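PDB 2PYX: tryptophan halogenase from Shewanella frigidimarina, which probably binds FAD and, as a likely flavin-dependent halogenase, is thought to halogenate tryptophan or a related aromatic substrate. Local coordinates for residues W97-D100 with N104-D107; Y412-R417 with M472-Q477; A278-W283 with Q310-N315; I405-L410 with Q466-G471; F137-A140 with Q145-T148. One frame throughout, in Å; residues are numbered along the deposited sequence. Where two conformers were deposited one is given.

Contact 1: W97-D100 with N104-D107; sequences WCKD and NVAD
D107 turns its carboxylate to the backbone of C98 and K99 and buries more surface here than any other residue. CG stands opposite the backbone N about the first side-chain bond (chi1 177°), and this carries both oxygens across the loop. OD2 is shared by two successive backbone N-H groups. K99 N gives it a bond of 3.1 Å, arriving on the syn side but 34° out of the carboxylate plane. C98 N lies 3.0 Å from OD2, but that bond is weak because its N-H points well off line (131°). OD1 rests against the side chain of C98, with SG 3.5 Å away. It also accepts from a water that in turn accepts from W97 N, so the carboxylate reaches three residues in a row.

The extended K99 chain reaches toward V105 and crosses it at about a right angle. Its NZ comes 3.9 Å from V105 CG1. NZ and D107 OD1 are 6.4 Å apart, so the opposite charges do not meet. Instead, NZ donates to a water that donates to A106 O. With an alanine here in place of D107, the N-H groups of C98 and K99 would probably lose their shared acceptor, and the loop would be freer to move.

D107 also pairs with N96 through the backbone, while D100 accepts from the backbone N atoms of Q418 and E419. The arrangement is a β-hairpin loop, between antiparallel strands 87-95 and 108-112, braced from within by an aspartate bonded to main-chain N-H groups.

Contact 2: Y412-R417 with M472-Q477; sequences YVISQR and MSFNTQ
I414 packs against the selenomethionine M472 and against F474. Its CG1 lies 3.7 Å from M472 SE, and its CD1 lies 3.8 Å from M472 CB. The first torsion of I414 puts CG1 between the backbone N and the carbonyl carbon (chi1 67°), the crowded position, and so turns this branch to M472. CG2, the other branch, meets F474 CD1 at 3.8 Å. M472 bends at its third torsion (chi3 66°). The bend brings CE to the backbone of S415, 3.6 Å from S415 N. No direct hydrogen bond crosses the contact. Two waters lie within bonding distance of both I414 O and M472 O, where the two backbones come close.

The next shell helps position these groups. S415 OG accepts from R417 N at 3.0 Å in an ST turn and is also hydrogen-bonded to W97 O. This ties the chain after I414 to the loop of W97, whose side chain, like that of C98, touches M472. In segment 472-477, T476 OG1 lies at the edge of the F474 ring, in its plane, and is hydrogen-bonded to Y470 OH and W443 O. I414 and F474 both lean on L469, while L440 touches I414 and W443 touches F474.

Both segments leave helices at this point. Helix 462-471 ends in a Schellman motif with S473, of positive phi, at C-prime: F474 N bonds to L469 O and S473 N to Y470 O. The contact thus joins two helix C-terminal ends. The M472 side chain is about 9 Å from that of E361, a predicted tryptophan-binding residue.

Contact 3: A278-W283 with Q310-N315; sequences AQPNGW and QKTLFN
The backbone turns at Q279-G282 in a type I β turn, with Q279 N bonded to G282 O at 2.8 Å, and Q279 comes nearest to T312 of the facing helix, CA to CA 7.7 Å. T312 carries the contact with one methyl. The first torsion of T312 (chi1 -59°) sets OG1 beside the backbone N and leaves CG2 on the side of the turn, 3.4 Å from Q279 OE1. Q279 CB is 4.0 Å from the same methyl. P280 adds a loose touch through its CD, 4.4 Å from T312 CG2.

Q279 folds back at its second torsion (chi2 -64°), and the amide lies alongside the threonine. The two side chains run past each other in opposite directions. The turn is the tip of a β-hairpin formed by strands 274-279 and 282-288, and the helix is 306-317. The contact is small and lies at the surface, away from the predicted FAD and tryptophan sites.

No direct hydrogen bond crosses it. A water does so instead, donating to Q279 OE1 at 2.8 Å and to T312 O at 2.7 Å. The polar ends that do not face this water have partners nearby. Q279 NE2 bonds to T277 O, which fixes the rotation of the amide. T312 OG1 bonds back to D308 O, one turn earlier in the helix. Y297 of strand 292-299 touches both Q279 and T312, while Q279 O accepts from W423 NE1.

Contact 4: I405-L410 with Q466-G471; sequences IDFLKL and QYVLYG
F407 and V468 meet because of their first torsions. F407 has its ring anti to the backbone N (chi1 -177°), which swings it across to the other helix. V468 has CG1 in that same position (chi1 172°) and CG2 beside the backbone N, so its two methyls spread to different partners. CG2 touches the F407 ring, 3.6 Å from CZ and equally near CE1. CG1 turns to L410 and lies 4.1 Å from its CD2. V468 thus fits between F407 and L410, which are one helical turn apart.

L410 uses both of its methyls. CD2 meets V468, whereas CD1 meets L469 CD1 at 4.1 Å, the two leucines crossing at about a right angle. Everything that touches here is apolar and buried. The helix axes run nearly parallel, at 22°, and approach to 10.6 Å, so side chains rather than backbones fill the space between them. Were V468 an alanine, F407 and L410 would each lose a methyl partner, and a gap is likely to open beside the ring and L410 CD2.

The F407 ring also meets the rings of F460 and F465. Its side chain is about 4 Å from that of E361, predicted to bind L-tryptophan, so this packing lies next to that predicted site. Helix 434-443 covers the leucines, with L440 against L410 and W443 against L469. Helix 248-251 touches the far side of helix 383-413 through I405 and L408. Helix 137-141 lies against helix 462-471, where F137 touches Q466 and Y470.

Contact 5: F137-A140 with Q145-T148; sequences FAEA and QVLT
Two short helices, 137-141 and 144-149, follow each other closely in the chain, and A138 and E139 of the first meet Q145 and V146 of the second at the bend between them. The backbones come near: the CA atoms of E139 and Q145 are 5.7 Å apart. A138 CB faces Q145 CB at 4.0 Å. A138 has no atoms beyond CB, so the meeting is CB to CB. Q145 CB also lies 4.2 Å from E139 N. Beside this, E139 CG touches V146 CG2 at 4.2 Å. These are light van der Waals contacts, and no hydrogen bond crosses between the segments.

Q145 gives the contact its aliphatic root and sends its polar end away. CG is anti to the backbone N, then the chain bends at the second torsion (chi2 56°). The bend carries the amide off to R93, whose NH1 bonds to OE1. E139 N is held by S136 OG, from the residue just before helix 137-141. E139 itself is exposed.

Other parts of the fold lie around the pair. On helix 484-507, F494 touches A140, T501 touches V146, and L504 touches L147. In strand 108-112, L110 lies against Q145 and T148. F137 packs its ring with those of W128 and Y467. The contact lies away from the predicted FAD and tryptophan sites. It is two short consecutive helices joined by a brief link, both packed on the long helix 484-507, the second also against strand 108-112.

From the N terminus, contact 1 comes first and closes the short hairpin loop between strands 87-95 and 108-112. Contact 5 follows and closes the brief link between helices 137-141 and 144-149. Contact 3 then spans 26 residues, half of them strand, and sets helix 306-317 against the hairpin turn. These three are in series and do not nest. Contacts 4 and 2 cross. Each closes a loop of about 55 residues, without strands, and pairs helix 383-413 or its end with helix 462-471 or its end. Contact 2 touches contact 4 and meets the loop and hairpin of contacts 1 and 3, while contact 4 reaches the short helices of contact 5.

Contact 1: W97-D100 with N104-D107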
# COMPACT_ATOMS: atom_id res chain seq x y z
N TRP A 97 15.68 -7.00 10.91
CA TRP A 97 14.66 -6.51 11.83
C TRP A 97 14.64 -7.28 13.13
O TRP A 97 14.16 -6.78 14.15
CB TRP A 97 13.26 -6.62 11.19
CG TRP A 97 12.94 -5.51 10.30
CD1 TRP A 97 13.41 -5.24 9.06
CD2 TRP A 97 11.99 -4.48 10.61
NE1 TRP A 97 12.85 -4.07 8.57
CE2 TRP A 97 11.96 -3.59 9.51
CE3 TRP A 97 11.17 -4.23 11.72
CZ2 TRP A 97 11.14 -2.47 9.50
CZ3 TRP A 97 10.34 -3.11 11.69
CH2 TRP A 97 10.35 -2.25 10.60
N CYS A 98 15.08 -8.54 13.12
CA CYS A 98 14.92 -9.40 14.27
C CYS A 98 15.99 -9.29 15.37
O CYS A 98 15.68 -9.45 16.56
CB CYS A 98 14.86 -10.86 13.87
SG CYS A 98 13.49 -11.25 12.79
N LYS A 99 17.24 -9.10 14.94
CA LYS A 99 18.36 -9.16 15.88
C LYS A 99 19.31 -8.00 15.64
O LYS A 99 19.36 -7.46 14.55
CB LYS A 99 19.12 -10.46 15.67
CG LYS A 99 18.38 -11.75 16.02
CD LYS A 99 19.15 -12.93 15.42
CE LYS A 99 18.50 -14.28 15.61
NZ LYS A 99 19.21 -15.32 14.75
N ASP A 100 20.06 -7.63 16.68
CA ASP A 100 21.17 -6.71 16.50
C ASP A 100 22.12 -7.35 15.48
O ASP A 100 22.51 -8.51 15.67
CB ASP A 100 21.88 -6.49 17.82
CG ASP A 100 21.01 -5.75 18.80
OD1 ASP A 100 20.67 -4.62 18.48
OD2 ASP A 100 20.69 -6.33 19.83
N ASN A 104 28.18 -12.56 10.72
CA ASN A 104 28.02 -13.95 10.35
C ASN A 104 26.63 -14.54 10.65
O ASN A 104 26.46 -15.78 10.75
CB ASN A 104 29.10 -14.80 11.05
CG ASN A 104 28.91 -14.85 12.56
OD1 ASN A 104 28.44 -13.88 13.17
ND2 ASN A 104 29.22 -15.99 13.16
N VAL A 105 25.62 -13.67 10.81
CA VAL A 105 24.27 -14.12 11.11
C VAL A 105 23.28 -13.49 10.15
O VAL A 105 22.98 -12.29 10.24
CB VAL A 105 23.88 -13.76 12.56
CG1 VAL A 105 22.40 -14.13 12.85
CG2 VAL A 105 24.81 -14.48 13.56
N ALA A 106 22.79 -14.30 9.21
CA ALA A 106 21.74 -13.87 8.28
C ALA A 106 20.45 -13.61 9.06
O ALA A 106 20.06 -14.36 9.94
CB ALA A 106 21.50 -14.92 7.22
N ASP A 107 19.81 -12.50 8.72
CA ASP A 107 18.53 -12.09 9.33
C ASP A 107 17.65 -11.44 8.25
O ASP A 107 17.75 -10.26 7.92
CB ASP A 107 18.78 -11.13 10.48
CG ASP A 107 17.50 -10.61 11.11
OD1 ASP A 107 16.42 -11.13 10.80
OD2 ASP A 107 17.59 -9.71 11.94
O HOH W 1 14.59 -9.35 9.49
O HOH W 2 20.24 -8.86 12.21
O HOH W 3 18.39 -14.48 12.29

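Contact 2: Y412-R417 with M472-Q477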
# COMPACT_ATOMS: atom_id res chain seq x y z
N TYR A 412 7.66 -4.20 14.69
CA TYR A 412 8.63 -3.70 15.68
C TYR A 412 8.59 -4.48 16.97
O TYR A 412 9.62 -4.74 17.60
CB TYR A 412 8.36 -2.23 16.00
CG TYR A 412 8.52 -1.29 14.85
CD1 TYR A 412 9.77 -0.78 14.53
CD2 TYR A 412 7.45 -0.88 14.04
CE1 TYR A 412 9.93 0.06 13.48
CE2 TYR A 412 7.63 0.00 13.00
CZ TYR A 412 8.87 0.46 12.71
OH TYR A 412 9.05 1.34 11.65
N VAL A 413 7.39 -4.78 17.44
CA VAL A 413 7.24 -5.26 18.83
C VAL A 413 7.89 -6.60 19.08
O VAL A 413 8.31 -6.90 20.20
CB VAL A 413 5.77 -5.44 19.25
CG1 VAL A 413 5.67 -6.10 20.69
CG2 VAL A 413 5.07 -4.17 19.26
N ILE A 414 7.93 -7.44 18.04
CA ILE A 414 8.48 -8.78 18.19
C ILE A 414 9.95 -8.92 17.77
O ILE A 414 10.50 -10.04 17.69
CB ILE A 414 7.60 -9.83 17.50
CG1 ILE A 414 7.61 -9.66 15.99
CG2 ILE A 414 6.18 -9.77 18.07
CD1 ILE A 414 6.62 -10.59 15.26
N SER A 415 10.61 -7.79 17.55
CA SER A 415 12.06 -7.81 17.41
C SER A 415 12.73 -8.21 18.72
O SER A 415 12.19 -8.02 19.81
CB SER A 415 12.58 -6.41 17.01
OG SER A 415 13.99 -6.48 16.76
N GLN A 416 13.96 -8.73 18.57
CA GLN A 416 14.81 -9.02 19.73
C GLN A 416 15.97 -8.04 19.80
O GLN A 416 16.90 -8.19 20.62
CB GLN A 416 15.32 -10.47 19.70
CG GLN A 416 14.21 -11.48 19.87
CD GLN A 416 14.75 -12.89 20.09
OE1 GLN A 416 15.64 -13.33 19.37
NE2 GLN A 416 14.21 -13.58 21.10
N ARG A 417 15.94 -7.02 18.97
CA ARG A 417 17.00 -5.99 19.00
C ARG A 417 17.09 -5.34 20.38
O ARG A 417 16.09 -4.95 20.96
CB ARG A 417 16.76 -4.93 17.95
CG ARG A 417 17.17 -5.28 16.58
CD ARG A 417 16.64 -4.33 15.55
NE ARG A 417 17.35 -4.31 14.29
CZ ARG A 417 18.42 -3.54 14.03
NH1 ARG A 417 18.89 -2.69 14.95
NH2 ARG A 417 18.99 -3.56 12.85
N MSE A 472 9.50 -13.55 11.91
CA MSE A 472 10.33 -13.02 12.97
C MSE A 472 10.48 -13.98 14.15
O MSE A 472 10.86 -13.58 15.24
CB MSE A 472 9.79 -11.65 13.40
CG MSE A 472 9.78 -10.68 12.26
SE MSE A 472 9.30 -8.85 12.84
CE MSE A 472 10.92 -8.47 14.00
N SER A 473 10.20 -15.26 13.93
CA SER A 473 10.54 -16.33 14.88
C SER A 473 9.78 -16.27 16.20
O SER A 473 10.24 -16.79 17.22
CB SER A 473 12.04 -16.36 15.14
OG SER A 473 12.69 -16.60 13.91
N PHE A 474 8.58 -15.70 16.16
CA PHE A 474 7.74 -15.68 17.36
C PHE A 474 7.33 -17.09 17.76
O PHE A 474 7.01 -17.90 16.89
CB PHE A 474 6.52 -14.83 17.06
CG PHE A 474 5.61 -14.58 18.24
CD1 PHE A 474 5.73 -13.44 19.00
CD2 PHE A 474 4.54 -15.45 18.53
CE1 PHE A 474 4.84 -13.16 20.02
CE2 PHE A 474 3.69 -15.17 19.55
CZ PHE A 474 3.82 -14.05 20.29
N ASN A 475 7.34 -17.38 19.05
CA ASN A 475 6.98 -18.72 19.53
C ASN A 475 5.52 -18.84 19.91
O ASN A 475 5.02 -18.03 20.70
CB ASN A 475 7.84 -19.10 20.73
CG ASN A 475 9.29 -19.34 20.37
OD1 ASN A 475 10.18 -18.81 21.02
ND2 ASN A 475 9.55 -20.15 19.35
N THR A 476 4.86 -19.86 19.35
CA THR A 476 3.47 -20.18 19.65
C THR A 476 3.44 -21.61 20.16
O THR A 476 4.09 -22.50 19.58
CB THR A 476 2.60 -20.04 18.41
OG1 THR A 476 2.59 -18.66 18.01
CG2 THR A 476 1.21 -20.48 18.63
N GLN A 477 2.72 -21.82 21.26
CA GLN A 477 2.52 -23.15 21.83
C GLN A 477 1.97 -24.11 20.79
O GLN A 477 1.03 -23.76 20.05
CB GLN A 477 1.58 -23.05 23.04
CG GLN A 477 1.34 -24.33 23.85
CD GLN A 477 0.76 -24.03 25.18
OE1 GLN A 477 -0.41 -23.70 25.29
NE2 GLN A 477 1.57 -24.13 26.23
O HOH W 4 12.43 -11.48 16.18
O HOH W 5 9.62 -12.71 17.68

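Contact 3: A278-W283 with Q310-N315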
# COMPACT_ATOMS: atom_id res chain seq x y z
N ALA A 278 16.22 -2.76 8.57
CA ALA A 278 16.17 -2.08 9.85
C ALA A 278 17.51 -1.43 10.17
O ALA A 278 18.56 -2.00 9.85
CB ALA A 278 15.77 -3.03 10.98
N GLN A 279 17.41 -0.27 10.81
CA GLN A 279 18.55 0.57 11.20
C GLN A 279 18.41 0.88 12.70
O GLN A 279 17.40 0.46 13.32
CB GLN A 279 18.57 1.84 10.36
CG GLN A 279 18.55 1.64 8.87
CD GLN A 279 19.79 0.92 8.36
OE1 GLN A 279 20.92 1.22 8.81
NE2 GLN A 279 19.60 -0.03 7.43
N PRO A 280 19.40 1.56 13.31
CA PRO A 280 19.29 1.84 14.74
C PRO A 280 18.04 2.61 15.18
O PRO A 280 17.60 2.40 16.32
CB PRO A 280 20.59 2.60 15.05
CG PRO A 280 21.56 2.04 14.04
CD PRO A 280 20.75 1.92 12.78
N ASN A 281 17.54 3.48 14.31
CA ASN A 281 16.46 4.39 14.67
C ASN A 281 15.33 4.43 13.66
O ASN A 281 14.63 5.45 13.58
CB ASN A 281 17.02 5.79 14.96
CG ASN A 281 17.89 5.78 16.17
OD1 ASN A 281 17.41 5.58 17.27
ND2 ASN A 281 19.19 6.01 15.99
N GLY A 282 15.16 3.35 12.92
CA GLY A 282 14.12 3.27 11.91
C GLY A 282 14.46 2.17 10.92
O GLY A 282 15.00 1.14 11.29
N TRP A 283 14.13 2.38 9.66
CA TRP A 283 14.37 1.39 8.63
C TRP A 283 14.50 2.08 7.30
O TRP A 283 13.95 3.18 7.08
CB TRP A 283 13.26 0.33 8.62
CG TRP A 283 11.89 0.87 8.33
CD1 TRP A 283 11.00 1.45 9.22
CD2 TRP A 283 11.24 0.89 7.05
NE1 TRP A 283 9.86 1.83 8.55
CE2 TRP A 283 9.97 1.49 7.23
CE3 TRP A 283 11.59 0.46 5.77
CZ2 TRP A 283 9.08 1.68 6.16
CZ3 TRP A 283 10.68 0.58 4.73
CH2 TRP A 283 9.43 1.20 4.93
N GLN A 310 21.26 11.06 8.27
CA GLN A 310 21.84 11.13 6.95
C GLN A 310 23.05 10.22 6.83
O GLN A 310 23.23 9.51 5.82
CB GLN A 310 22.19 12.56 6.57
CG GLN A 310 22.76 12.61 5.14
CD GLN A 310 23.09 13.99 4.69
OE1 GLN A 310 24.24 14.43 4.81
NE2 GLN A 310 22.11 14.70 4.17
N LYS A 311 23.88 10.20 7.86
CA LYS A 311 25.05 9.31 7.87
C LYS A 311 24.65 7.85 7.72
O LYS A 311 25.23 7.10 6.94
CB LYS A 311 25.91 9.51 9.11
CG LYS A 311 27.21 8.67 9.13
CD LYS A 311 28.14 8.99 7.98
CE LYS A 311 29.49 8.27 8.16
NZ LYS A 311 30.41 8.47 6.99
N THR A 312 23.63 7.45 8.46
CA THR A 312 23.08 6.13 8.34
C THR A 312 22.60 5.83 6.92
O THR A 312 22.87 4.75 6.40
CB THR A 312 21.92 5.97 9.39
OG1 THR A 312 22.45 6.19 10.69
CG2 THR A 312 21.30 4.60 9.33
N LEU A 313 21.90 6.77 6.30
CA LEU A 313 21.44 6.55 4.91
C LEU A 313 22.65 6.34 4.00
O LEU A 313 22.69 5.43 3.15
CB LEU A 313 20.62 7.73 4.38
CG LEU A 313 20.14 7.66 2.92
CD1 LEU A 313 19.34 6.39 2.65
CD2 LEU A 313 19.41 8.89 2.53
N PHE A 314 23.63 7.21 4.18
CA PHE A 314 24.79 7.16 3.28
C PHE A 314 25.59 5.88 3.49
O PHE A 314 26.14 5.33 2.52
CB PHE A 314 25.68 8.41 3.44
CG PHE A 314 25.10 9.67 2.89
CD1 PHE A 314 23.89 9.68 2.19
CD2 PHE A 314 25.76 10.88 3.04
CE1 PHE A 314 23.36 10.86 1.68
CE2 PHE A 314 25.24 12.05 2.52
CZ PHE A 314 24.05 12.04 1.83
N ASN A 315 25.68 5.40 4.72
CA ASN A 315 26.30 4.11 5.01
C ASN A 315 25.60 2.99 4.25
O ASN A 315 26.24 2.11 3.68
CB ASN A 315 26.35 3.81 6.50
CG ASN A 315 27.32 4.69 7.26
OD1 ASN A 315 28.18 5.35 6.66
ND2 ASN A 315 27.18 4.72 8.58
O HOH W 6 23.10 2.24 7.46

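Contact 4: I405-L410 with Q466-G471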
# COMPACT_ATOMS: atom_id res chain seq x y z
N ILE A 405 -2.32 0.18 11.85
CA ILE A 405 -1.44 0.58 12.93
C ILE A 405 -0.93 -0.67 13.67
O ILE A 405 0.27 -0.82 13.99
CB ILE A 405 -2.08 1.59 13.87
CG1 ILE A 405 -2.44 2.89 13.13
CG2 ILE A 405 -1.13 1.89 15.06
CD1 ILE A 405 -1.27 3.53 12.44
N ASP A 406 -1.84 -1.59 13.94
CA ASP A 406 -1.47 -2.77 14.69
C ASP A 406 -0.52 -3.65 13.88
O ASP A 406 0.44 -4.21 14.42
CB ASP A 406 -2.72 -3.61 15.05
CG ASP A 406 -3.54 -2.99 16.15
OD1 ASP A 406 -3.17 -1.94 16.72
OD2 ASP A 406 -4.61 -3.63 16.47
N PHE A 407 -0.81 -3.81 12.59
CA PHE A 407 0.02 -4.66 11.74
C PHE A 407 1.44 -4.08 11.62
O PHE A 407 2.43 -4.80 11.73
CB PHE A 407 -0.61 -4.88 10.36
CG PHE A 407 0.18 -5.83 9.48
CD1 PHE A 407 0.60 -7.05 9.96
CD2 PHE A 407 0.53 -5.47 8.19
CE1 PHE A 407 1.33 -7.93 9.14
CE2 PHE A 407 1.24 -6.34 7.37
CZ PHE A 407 1.63 -7.56 7.85
N LEU A 408 1.53 -2.77 11.37
CA LEU A 408 2.85 -2.13 11.30
C LEU A 408 3.57 -2.26 12.62
O LEU A 408 4.72 -2.65 12.67
CB LEU A 408 2.72 -0.68 10.90
CG LEU A 408 2.68 -0.43 9.39
CD1 LEU A 408 1.63 -1.23 8.64
CD2 LEU A 408 2.56 1.07 9.10
N LYS A 409 2.88 -1.95 13.72
CA LYS A 409 3.52 -2.03 15.04
C LYS A 409 4.04 -3.43 15.35
O LYS A 409 5.10 -3.59 15.98
CB LYS A 409 2.55 -1.58 16.12
CG LYS A 409 3.11 -1.61 17.54
CD LYS A 409 4.36 -0.66 17.69
CE LYS A 409 4.80 -0.60 19.14
NZ LYS A 409 5.70 0.58 19.46
N LEU A 410 3.30 -4.46 14.93
CA LEU A 410 3.73 -5.86 15.10
C LEU A 410 5.17 -6.07 14.62
O LEU A 410 5.90 -6.84 15.20
CB LEU A 410 2.80 -6.80 14.29
CG LEU A 410 3.10 -8.31 14.41
CD1 LEU A 410 2.94 -8.83 15.80
CD2 LEU A 410 2.18 -9.13 13.46
N GLN A 466 0.47 -13.97 9.99
CA GLN A 466 1.29 -15.17 10.13
C GLN A 466 2.67 -14.98 9.52
O GLN A 466 3.68 -15.37 10.11
CB GLN A 466 0.59 -16.35 9.43
CG GLN A 466 -0.77 -16.69 10.04
CD GLN A 466 -1.55 -17.71 9.23
OE1 GLN A 466 -1.24 -17.97 8.05
NE2 GLN A 466 -2.55 -18.34 9.88
N TYR A 467 2.73 -14.39 8.34
CA TYR A 467 4.03 -14.24 7.67
C TYR A 467 4.98 -13.37 8.49
O TYR A 467 6.17 -13.66 8.56
CB TYR A 467 3.87 -13.61 6.30
CG TYR A 467 3.39 -14.53 5.23
CD1 TYR A 467 4.07 -15.72 4.93
CD2 TYR A 467 2.30 -14.18 4.45
CE1 TYR A 467 3.63 -16.56 3.87
CE2 TYR A 467 1.88 -15.03 3.36
CZ TYR A 467 2.55 -16.21 3.11
OH TYR A 467 2.13 -17.01 2.04
N VAL A 468 4.47 -12.29 9.07
CA VAL A 468 5.30 -11.42 9.89
C VAL A 468 5.63 -12.09 11.22
O VAL A 468 6.80 -12.15 11.62
CB VAL A 468 4.68 -10.02 10.07
CG1 VAL A 468 5.48 -9.18 11.10
CG2 VAL A 468 4.65 -9.29 8.74
N LEU A 469 4.62 -12.58 11.93
CA LEU A 469 4.83 -13.16 13.25
C LEU A 469 5.89 -14.27 13.18
O LEU A 469 6.82 -14.31 13.99
CB LEU A 469 3.51 -13.71 13.79
CG LEU A 469 3.42 -14.06 15.26
CD1 LEU A 469 3.54 -12.85 16.16
CD2 LEU A 469 2.10 -14.74 15.58
N TYR A 470 5.70 -15.20 12.26
CA TYR A 470 6.59 -16.35 12.16
C TYR A 470 7.82 -16.08 11.32
O TYR A 470 8.85 -16.74 11.50
CB TYR A 470 5.83 -17.59 11.72
CG TYR A 470 4.74 -17.91 12.73
CD1 TYR A 470 5.02 -18.13 14.09
CD2 TYR A 470 3.40 -17.88 12.36
CE1 TYR A 470 4.04 -18.32 15.02
CE2 TYR A 470 2.39 -18.10 13.31
CZ TYR A 470 2.69 -18.32 14.62
OH TYR A 470 1.70 -18.51 15.56
N GLY A 471 7.77 -15.10 10.42
CA GLY A 471 8.98 -14.61 9.81
C GLY A 471 9.99 -14.16 10.85
O GLY A 471 11.22 -14.36 10.67

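Contact 5: F137-A140 with Q145-T148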
# COMPACT_ATOMS: atom_id res chain seq x y z
N PHE A 137 8.41 -20.61 7.75
CA PHE A 137 7.02 -20.60 7.39
C PHE A 137 6.84 -20.28 5.90
O PHE A 137 6.14 -20.99 5.19
CB PHE A 137 6.28 -19.59 8.28
CG PHE A 137 4.82 -19.43 7.96
CD1 PHE A 137 3.94 -20.50 8.01
CD2 PHE A 137 4.33 -18.19 7.58
CE1 PHE A 137 2.59 -20.32 7.70
CE2 PHE A 137 3.00 -18.00 7.30
CZ PHE A 137 2.12 -19.06 7.33
N ALA A 138 7.46 -19.23 5.42
CA ALA A 138 7.24 -18.83 4.03
C ALA A 138 7.72 -19.90 3.04
O ALA A 138 7.02 -20.21 2.07
CB ALA A 138 7.90 -17.52 3.71
N GLU A 139 8.88 -20.49 3.30
CA GLU A 139 9.29 -21.59 2.41
C GLU A 139 8.31 -22.77 2.45
O GLU A 139 8.07 -23.40 1.40
CB GLU A 139 10.68 -22.06 2.74
CG GLU A 139 11.17 -23.11 1.71
CD GLU A 139 12.62 -23.53 1.88
OE1 GLU A 139 13.42 -22.78 2.49
OE2 GLU A 139 12.95 -24.63 1.40
N ALA A 140 7.77 -23.07 3.63
CA ALA A 140 6.89 -24.21 3.80
C ALA A 140 5.57 -24.05 3.07
O ALA A 140 4.98 -25.05 2.63
CB ALA A 140 6.63 -24.49 5.27
N GLN A 145 9.08 -17.28 -1.63
CA GLN A 145 10.32 -17.07 -0.87
C GLN A 145 11.50 -17.50 -1.73
O GLN A 145 12.39 -16.70 -2.00
CB GLN A 145 10.31 -17.81 0.47
CG GLN A 145 11.60 -17.76 1.30
CD GLN A 145 12.09 -16.33 1.60
OE1 GLN A 145 12.17 -15.49 0.70
NE2 GLN A 145 12.41 -16.07 2.85
N VAL A 146 11.43 -18.73 -2.22
CA VAL A 146 12.48 -19.28 -3.06
C VAL A 146 12.60 -18.51 -4.38
O VAL A 146 13.71 -18.18 -4.79
CB VAL A 146 12.25 -20.80 -3.30
CG1 VAL A 146 13.19 -21.30 -4.38
CG2 VAL A 146 12.43 -21.57 -2.00
N LEU A 147 11.48 -18.20 -5.03
CA LEU A 147 11.51 -17.58 -6.34
C LEU A 147 12.04 -16.15 -6.29
O LEU A 147 12.80 -15.72 -7.14
CB LEU A 147 10.13 -17.65 -6.98
CG LEU A 147 9.59 -19.09 -7.16
CD1 LEU A 147 8.13 -19.14 -7.55
CD2 LEU A 147 10.40 -19.85 -8.18
N THR A 148 11.63 -15.39 -5.28
CA THR A 148 12.10 -14.01 -5.16
C THR A 148 13.58 -13.97 -4.76
O THR A 148 14.30 -13.07 -5.17
CB THR A 148 11.22 -13.18 -4.20
OG1 THR A 148 11.22 -13.77 -2.91
CG2 THR A 148 9.80 -13.08 -4.73